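Long-range contacts in MDM10 isoform 1 (PDB 7BTX), which forms part of the tether between the endoplasmic reticulum and mitochondria and takes part in late assembly steps of the TOM complex in the mitochondrial outer membrane: residues D[54-59]-D[72-77]; D[68-73]-D[143-148]; D[193-198]-D[208-213]. One frame throughout, in Å; residues are numbered along the deposited sequence.

Contact 1 of 3, residues D[54-59]-D[72-77]; sequences NTFNSL and SYLYSD
Phe56 carries CG beside its own backbone N (chi1 -51°), which lays its ring along the sheet toward Leu74, while Leu74 has CG opposite its backbone N (chi1 168°) and offers CB and CD2 in return. The ring meets leucine by its rim: Phe56 CE2 lies 3.6 Å from Leu74 CB, which sits in the ring plane, and Leu74 CD2 approaches the same ring carbon. Ser72 is the cross-strand partner of Phe56, their CB atoms 4.1 Å apart. A small residue suits this position, since the aromatic ring passes its CB on the way to the leucine. The polar end of Ser72 is engaged by Arg145 on the next strand.

On the reverse face Thr55 is opposite Tyr73, in a non-hydrogen-bonded pair whose side chains cross at about a right angle. The phenol reaches back to the residue just before the first strand, where Tyr73 CE1 comes within 3.8 Å of Asn54 CB. Thr55 OG1 lies at the edge of this ring, near its plane. Threonine, branched at CB, is at ease in the extended backbone.

Three backbone hydrogen bonds hold the register: Phe56 and Ser72 exchange a pair (Phe56 N to Ser72 O 3.0 Å, Ser72 N to Phe56 O 2.8 Å), and Leu74 N donates to Asn54 O at 3.1 Å.

The strands, running antiparallel at 150°, form the open end of a beta hairpin in the wall of a membrane barrel. Strand 44-48 flanks 55-62, strand 140-147 flanks 68-76, and Phe56 and Leu74 also pack on loop residues Glu82 and Met85 respectively.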
# COMPACT_ATOMS: atom_id res chain seq x y z
N ASN D 54 9.12 32.75 7.04
CA ASN D 54 9.08 32.02 8.30
C ASN D 54 8.53 30.61 8.14
O ASN D 54 8.00 30.05 9.09
CB ASN D 54 8.24 32.79 9.32
CG ASN D 54 8.91 34.07 9.76
OD1 ASN D 54 10.11 34.10 10.01
ND2 ASN D 54 8.13 35.13 9.86
N THR D 55 8.65 30.02 6.95
CA THR D 55 8.00 28.75 6.67
C THR D 55 8.90 27.93 5.76
O THR D 55 9.46 28.46 4.80
CB THR D 55 6.63 28.98 6.02
OG1 THR D 55 5.78 29.66 6.95
CG2 THR D 55 5.97 27.71 5.66
N PHE D 56 9.05 26.64 6.08
CA PHE D 56 9.90 25.72 5.34
C PHE D 56 9.07 24.53 4.89
O PHE D 56 8.19 24.06 5.61
CB PHE D 56 11.07 25.21 6.19
CG PHE D 56 11.86 26.29 6.86
CD1 PHE D 56 12.98 26.83 6.26
CD2 PHE D 56 11.49 26.76 8.12
CE1 PHE D 56 13.70 27.83 6.88
CE2 PHE D 56 12.20 27.76 8.73
CZ PHE D 56 13.30 28.29 8.11
N ASN D 57 9.37 24.04 3.70
CA ASN D 57 8.76 22.84 3.16
C ASN D 57 9.80 21.75 2.98
O ASN D 57 10.91 22.00 2.51
CB ASN D 57 8.08 23.12 1.82
CG ASN D 57 6.65 23.49 1.98
OD1 ASN D 57 5.89 22.78 2.62
ND2 ASN D 57 6.27 24.64 1.45
N SER D 58 9.43 20.54 3.37
CA SER D 58 10.22 19.34 3.17
C SER D 58 9.41 18.33 2.38
O SER D 58 8.18 18.38 2.36
CB SER D 58 10.67 18.75 4.50
OG SER D 58 11.39 17.54 4.32
N LEU D 59 10.11 17.42 1.73
CA LEU D 59 9.48 16.31 1.01
C LEU D 59 10.48 15.18 0.91
O LEU D 59 11.63 15.41 0.55
CB LEU D 59 9.03 16.73 -0.38
CG LEU D 59 8.30 15.76 -1.30
CD1 LEU D 59 7.34 16.55 -2.05
CD2 LEU D 59 9.21 15.09 -2.31
N SER D 72 6.95 23.41 8.08
CA SER D 72 7.51 23.94 9.31
C SER D 72 7.23 25.42 9.42
O SER D 72 7.17 26.13 8.41
CB SER D 72 9.01 23.69 9.38
OG SER D 72 9.30 22.31 9.35
N TYR D 73 7.03 25.89 10.64
CA TYR D 73 6.99 27.32 10.94
C TYR D 73 8.12 27.58 11.91
O TYR D 73 8.34 26.79 12.83
CB TYR D 73 5.64 27.73 11.54
CG TYR D 73 5.58 29.18 11.95
CD1 TYR D 73 5.41 30.17 11.01
CD2 TYR D 73 5.70 29.55 13.28
CE1 TYR D 73 5.37 31.49 11.37
CE2 TYR D 73 5.66 30.87 13.65
CZ TYR D 73 5.50 31.83 12.69
OH TYR D 73 5.45 33.16 13.04
N LEU D 74 8.85 28.67 11.72
CA LEU D 74 9.96 29.01 12.60
C LEU D 74 10.14 30.52 12.65
O LEU D 74 10.52 31.13 11.66
CB LEU D 74 11.25 28.33 12.15
CG LEU D 74 12.56 28.79 12.79
CD1 LEU D 74 12.61 28.37 14.24
CD2 LEU D 74 13.73 28.23 12.04
N TYR D 75 9.85 31.10 13.81
CA TYR D 75 10.07 32.52 14.06
C TYR D 75 10.91 32.64 15.32
O TYR D 75 10.68 31.90 16.29
CB TYR D 75 8.74 33.25 14.21
CG TYR D 75 8.89 34.63 14.80
CD1 TYR D 75 9.52 35.64 14.09
CD2 TYR D 75 8.41 34.91 16.07
CE1 TYR D 75 9.66 36.90 14.63
CE2 TYR D 75 8.55 36.17 16.61
CZ TYR D 75 9.17 37.16 15.89
OH TYR D 75 9.31 38.41 16.43
N SER D 76 11.87 33.55 15.33
CA SER D 76 12.72 33.76 16.49
C SER D 76 13.18 35.21 16.58
O SER D 76 13.40 35.87 15.57
CB SER D 76 13.93 32.85 16.45
OG SER D 76 14.88 33.35 15.54
N ASP D 77 13.34 35.68 17.82
CA ASP D 77 13.87 37.02 18.06
C ASP D 77 15.36 37.09 17.81
O ASP D 77 15.88 38.16 17.49
CB ASP D 77 13.58 37.46 19.50
CG ASP D 77 12.11 37.49 19.82
OD1 ASP D 77 11.31 37.00 18.99
OD2 ASP D 77 11.75 37.99 20.90

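Contact 2 of 3, residues D[68-73]-D[143-148]; sequences NGSLSY and YGRMYY
Leu71 and Met146 exchange backbone hydrogen bonds, Leu71 N to Met146 O at 3.0 Å and Met146 N to Leu71 O at 3.1 Å, and Tyr73 does the same with Gly144. These antiparallel strands, axes 4.5 Å apart and 169° between their directions, are neighbours in the wall of a transmembrane beta barrel, joined by a long connection. Tyr148 N, donating to Gly69 O, carries the pairing just past the second strand.

Arg145 organises one face. Its chain turns at chi3 (-101°), which brings NE to Ser72 OG at 2.8 Å in a nearly straight bond (179°) lying in the guanidinium plane. NH1 gives a second in-plane bond, to Tyr147 OH at 2.7 Å on its own strand, so two hydroxyls fix the rotation of the flat group. Ser70 OG lies over one of its faces and Tyr143 OH over the opposite one; that tyrosine is also hydrogen-bonded to Glu154, whose side chain touches Arg145 as well. A leucine in place of Arg145 would probably leave Ser72 OG and Tyr147 OH each without its N-H donor and the Tyr147 phenol freer to turn.

The other face is mainly apolar, with Leu71 CB packed against Met146 CG. Tyr148 lays its ring over the backbone at Gly69, where the lack of a side chain lets the aromatic face come down close. Its hydroxyl is hydrogen-bonded to a polar side chain of another protein's chain. The ring turns an edge to Leu71, Tyr148 CE1 standing 3.5 Å from Leu71 CB.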
# COMPACT_ATOMS: atom_id res chain seq x y z
N ASN D 68 6.21 11.73 1.21
CA ASN D 68 5.81 12.36 2.47
C ASN D 68 6.19 13.83 2.37
O ASN D 68 6.72 14.29 1.36
CB ASN D 68 6.48 11.69 3.67
CG ASN D 68 6.47 10.19 3.60
OD1 ASN D 68 5.42 9.57 3.50
ND2 ASN D 68 7.65 9.59 3.64
N GLY D 69 5.95 14.57 3.44
CA GLY D 69 6.28 15.97 3.45
C GLY D 69 5.98 16.58 4.79
O GLY D 69 5.42 15.94 5.68
N SER D 70 6.36 17.85 4.92
CA SER D 70 6.19 18.57 6.17
C SER D 70 6.18 20.06 5.91
O SER D 70 6.85 20.54 5.00
CB SER D 70 7.30 18.22 7.17
OG SER D 70 8.44 19.01 6.95
N LEU D 71 5.40 20.78 6.71
CA LEU D 71 5.36 22.24 6.69
C LEU D 71 5.82 22.74 8.05
O LEU D 71 5.14 22.51 9.05
CB LEU D 71 3.96 22.76 6.38
CG LEU D 71 3.75 24.25 6.13
CD1 LEU D 71 4.27 24.61 4.79
CD2 LEU D 71 2.28 24.56 6.19
N SER D 72 6.95 23.41 8.08
CA SER D 72 7.51 23.94 9.31
C SER D 72 7.23 25.42 9.42
O SER D 72 7.17 26.13 8.41
CB SER D 72 9.01 23.69 9.38
OG SER D 72 9.30 22.31 9.35
N TYR D 73 7.03 25.89 10.64
CA TYR D 73 6.99 27.32 10.94
C TYR D 73 8.12 27.58 11.91
O TYR D 73 8.34 26.79 12.83
CB TYR D 73 5.64 27.73 11.54
CG TYR D 73 5.58 29.18 11.95
CD1 TYR D 73 5.41 30.17 11.01
CD2 TYR D 73 5.70 29.55 13.28
CE1 TYR D 73 5.37 31.49 11.37
CE2 TYR D 73 5.66 30.87 13.65
CZ TYR D 73 5.50 31.83 12.69
OH TYR D 73 5.45 33.16 13.04
N TYR D 143 8.47 27.48 17.12
CA TYR D 143 8.66 26.49 16.07
C TYR D 143 7.47 25.56 16.08
O TYR D 143 7.03 25.15 17.15
CB TYR D 143 9.96 25.71 16.29
CG TYR D 143 10.10 24.48 15.43
CD1 TYR D 143 10.48 24.59 14.10
CD2 TYR D 143 9.88 23.22 15.95
CE1 TYR D 143 10.61 23.47 13.31
CE2 TYR D 143 10.00 22.10 15.17
CZ TYR D 143 10.37 22.23 13.86
OH TYR D 143 10.50 21.11 13.09
N GLY D 144 6.94 25.25 14.91
CA GLY D 144 5.90 24.26 14.78
C GLY D 144 6.05 23.55 13.45
O GLY D 144 6.61 24.08 12.50
N ARG D 145 5.53 22.33 13.40
CA ARG D 145 5.65 21.54 12.19
C ARG D 145 4.53 20.51 12.11
O ARG D 145 4.28 19.81 13.08
CB ARG D 145 7.00 20.83 12.15
CG ARG D 145 7.19 19.95 10.96
CD ARG D 145 8.43 19.16 11.10
NE ARG D 145 9.52 19.71 10.32
CZ ARG D 145 10.63 19.05 10.05
NH1 ARG D 145 10.79 17.82 10.48
NH2 ARG D 145 11.58 19.62 9.33
N MET D 146 3.87 20.44 10.96
CA MET D 146 2.92 19.37 10.68
C MET D 146 3.51 18.46 9.62
O MET D 146 4.15 18.94 8.68
CB MET D 146 1.55 19.90 10.26
CG MET D 146 1.48 20.68 8.97
SD MET D 146 -0.20 21.15 8.53
CE MET D 146 -0.50 22.50 9.65
N TYR D 147 3.37 17.16 9.81
CA TYR D 147 3.72 16.16 8.82
C TYR D 147 2.46 15.68 8.13
O TYR D 147 1.58 15.11 8.77
CB TYR D 147 4.42 14.97 9.47
CG TYR D 147 5.74 15.25 10.13
CD1 TYR D 147 5.81 15.68 11.44
CD2 TYR D 147 6.93 15.04 9.45
CE1 TYR D 147 7.01 15.92 12.05
CE2 TYR D 147 8.13 15.28 10.04
CZ TYR D 147 8.17 15.71 11.34
OH TYR D 147 9.39 15.96 11.93
N TYR D 148 2.38 15.87 6.82
CA TYR D 148 1.04 15.70 6.29
C TYR D 148 0.79 14.66 5.20
O TYR D 148 0.10 14.96 4.22
CB TYR D 148 0.51 17.04 5.78
CG TYR D 148 1.49 17.87 5.01
CD1 TYR D 148 1.97 19.05 5.55
CD2 TYR D 148 1.97 17.47 3.78
CE1 TYR D 148 2.85 19.82 4.86
CE2 TYR D 148 2.86 18.24 3.11
CZ TYR D 148 3.30 19.41 3.64
OH TYR D 148 4.21 20.17 2.94

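Contact 3 of 3, residues D[193-198]-D[208-213]; sequences NLQEWI and YRVLHN
Glu196 and Arg209 form the one regular bridge between these segments, a hydrogen-bonded antiparallel pair that joins successive strands of the beta-barrel wall. Arg209 N donates to Glu196 O at 2.9 Å, and Glu196 N to Arg209 O at 3.0 Å, the latter bond more bent. Strand 179-189 flanks 194-199 and strand 230-240 flanks 209-211, so this short pairing joins the two parts of the sheet.

Charge reinforces the same pair. The two long side chains run side by side, and Glu196 OE1 makes a salt bridge with Arg209 NH2 at 2.7 Å. The carboxylate is turned steeply, 79°, from the guanidinium plane, so the meeting is through one oxygen and one nitrogen. Both residues are buried, and each charge would probably be costly there without the other.

Aromatic packing lies on the opposite face. Trp197 and Tyr208 point the same way, and Tyr208 CE1 sits over the indole, 3.5 Å from Trp197 CE2. The two ring planes are inclined at 51°, and the phenol meets the indole through its CD1-CE1 side.

Aliphatic contacts fill in around these groups. Gln195 has CG beside its backbone N (chi1 -50°), bringing that methylene alongside Val210 CG2 at 3.8 Å and close to the phenol oxygen of Tyr208. The glutamine thus packs through its carbon chain. Isoleucine suits the buried place next to the salt bridge: its CD1 methyl lies over one face of the arginine head, with Ile198 CD1 3.6 Å from Arg209 NE.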
# COMPACT_ATOMS: atom_id res chain seq x y z
N ASN D 193 27.36 25.27 37.07
CA ASN D 193 26.18 24.43 37.15
C ASN D 193 25.30 24.68 35.94
O ASN D 193 25.35 25.75 35.34
CB ASN D 193 25.35 24.71 38.41
CG ASN D 193 25.92 24.09 39.65
OD1 ASN D 193 26.31 22.92 39.65
ND2 ASN D 193 26.00 24.86 40.72
N LEU D 194 24.53 23.66 35.55
CA LEU D 194 23.45 23.82 34.59
C LEU D 194 22.27 22.97 35.07
O LEU D 194 21.91 21.98 34.45
CB LEU D 194 23.89 23.49 33.16
CG LEU D 194 23.08 24.16 32.03
CD1 LEU D 194 23.97 24.42 30.83
CD2 LEU D 194 21.85 23.40 31.57
N GLN D 195 21.78 23.26 36.27
CA GLN D 195 20.59 22.60 36.80
C GLN D 195 19.40 22.76 35.86
O GLN D 195 19.29 23.75 35.14
CB GLN D 195 20.23 23.16 38.17
CG GLN D 195 21.37 23.20 39.15
CD GLN D 195 21.06 24.08 40.33
OE1 GLN D 195 20.12 24.87 40.30
NE2 GLN D 195 21.85 23.95 41.39
N GLU D 196 18.50 21.79 35.89
CA GLU D 196 17.39 21.74 34.95
C GLU D 196 16.24 20.98 35.57
O GLU D 196 16.45 19.93 36.17
CB GLU D 196 17.82 21.07 33.65
CG GLU D 196 16.77 21.09 32.58
CD GLU D 196 17.31 20.66 31.24
OE1 GLU D 196 18.47 20.21 31.19
OE2 GLU D 196 16.57 20.77 30.24
N TRP D 197 15.02 21.51 35.42
CA TRP D 197 13.82 20.91 36.01
C TRP D 197 12.87 20.53 34.88
O TRP D 197 12.23 21.39 34.27
CB TRP D 197 13.16 21.86 36.98
CG TRP D 197 13.91 22.02 38.24
CD1 TRP D 197 13.72 21.34 39.39
CD2 TRP D 197 14.98 22.93 38.48
NE1 TRP D 197 14.61 21.76 40.34
CE2 TRP D 197 15.40 22.74 39.80
CE3 TRP D 197 15.63 23.89 37.70
CZ2 TRP D 197 16.43 23.48 40.37
CZ3 TRP D 197 16.66 24.61 38.26
CH2 TRP D 197 17.05 24.40 39.58
N ILE D 198 12.77 19.25 34.60
CA ILE D 198 11.96 18.77 33.49
C ILE D 198 10.66 18.21 34.04
O ILE D 198 10.66 17.36 34.94
CB ILE D 198 12.73 17.70 32.69
CG1 ILE D 198 14.06 18.26 32.20
CG2 ILE D 198 11.90 17.23 31.52
CD1 ILE D 198 15.25 17.71 32.92
N TYR D 208 14.87 16.06 37.08
CA TYR D 208 15.88 17.01 37.51
C TYR D 208 17.22 16.58 36.93
O TYR D 208 17.50 15.39 36.86
CB TYR D 208 15.96 17.08 39.04
CG TYR D 208 17.01 18.01 39.57
CD1 TYR D 208 16.90 19.38 39.40
CD2 TYR D 208 18.12 17.53 40.24
CE1 TYR D 208 17.86 20.24 39.88
CE2 TYR D 208 19.09 18.38 40.73
CZ TYR D 208 18.94 19.74 40.54
OH TYR D 208 19.89 20.60 41.02
N ARG D 209 18.02 17.54 36.49
CA ARG D 209 19.37 17.28 36.03
C ARG D 209 20.28 18.30 36.67
O ARG D 209 19.84 19.39 37.04
CB ARG D 209 19.52 17.37 34.51
CG ARG D 209 18.78 16.35 33.69
CD ARG D 209 19.14 16.56 32.23
NE ARG D 209 18.10 16.10 31.32
CZ ARG D 209 17.78 16.73 30.19
NH1 ARG D 209 16.83 16.25 29.41
NH2 ARG D 209 18.42 17.83 29.85
N VAL D 210 21.56 17.96 36.77
CA VAL D 210 22.57 18.88 37.27
C VAL D 210 23.90 18.42 36.70
O VAL D 210 24.10 17.22 36.46
CB VAL D 210 22.57 18.96 38.81
CG1 VAL D 210 22.91 17.62 39.45
CG2 VAL D 210 23.48 20.07 39.33
N LEU D 211 24.79 19.35 36.39
CA LEU D 211 26.12 19.04 35.90
C LEU D 211 27.09 20.03 36.52
O LEU D 211 27.24 21.15 36.03
CB LEU D 211 26.17 19.08 34.38
CG LEU D 211 27.42 18.57 33.65
CD1 LEU D 211 27.00 17.86 32.39
CD2 LEU D 211 28.35 19.70 33.27
N HIS D 212 27.73 19.63 37.61
CA HIS D 212 28.59 20.51 38.38
C HIS D 212 30.00 20.42 37.81
O HIS D 212 30.73 19.47 38.06
CB HIS D 212 28.56 20.15 39.86
CG HIS D 212 29.17 21.20 40.74
ND1 HIS D 212 28.43 21.95 41.62
CD2 HIS D 212 30.45 21.61 40.88
CE1 HIS D 212 29.22 22.79 42.26
NE2 HIS D 212 30.46 22.60 41.83
N ASN D 213 30.38 21.44 37.06
CA ASN D 213 31.73 21.52 36.54
C ASN D 213 32.70 21.92 37.65
O ASN D 213 32.42 22.79 38.47
CB ASN D 213 31.79 22.54 35.40
CG ASN D 213 33.07 22.45 34.61
OD1 ASN D 213 33.85 21.52 34.77
ND2 ASN D 213 33.29 23.43 33.73

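Contacts 1 and 2 are two sides of one strand: 68-76 pairs with 55-62 in the first and with 140-147 in the second, and Ser72 and Tyr73 serve both. Their centres are 8 Å apart, and a probable hydrogen bond from Ser58 N to Ser70 O, 3.0 Å, ties them directly. Contact 3 lies farther round the wall, with centres about 30 Å from contact 1 and 32 Å from contact 2; nearest atoms are about 18 and 16 Å away. Strands 152-162, 165-174 and 179-189 fill the interval in sheet order. Chains of other proteins reach contacts 1 and 2, whereas none touches the segments of contact 3.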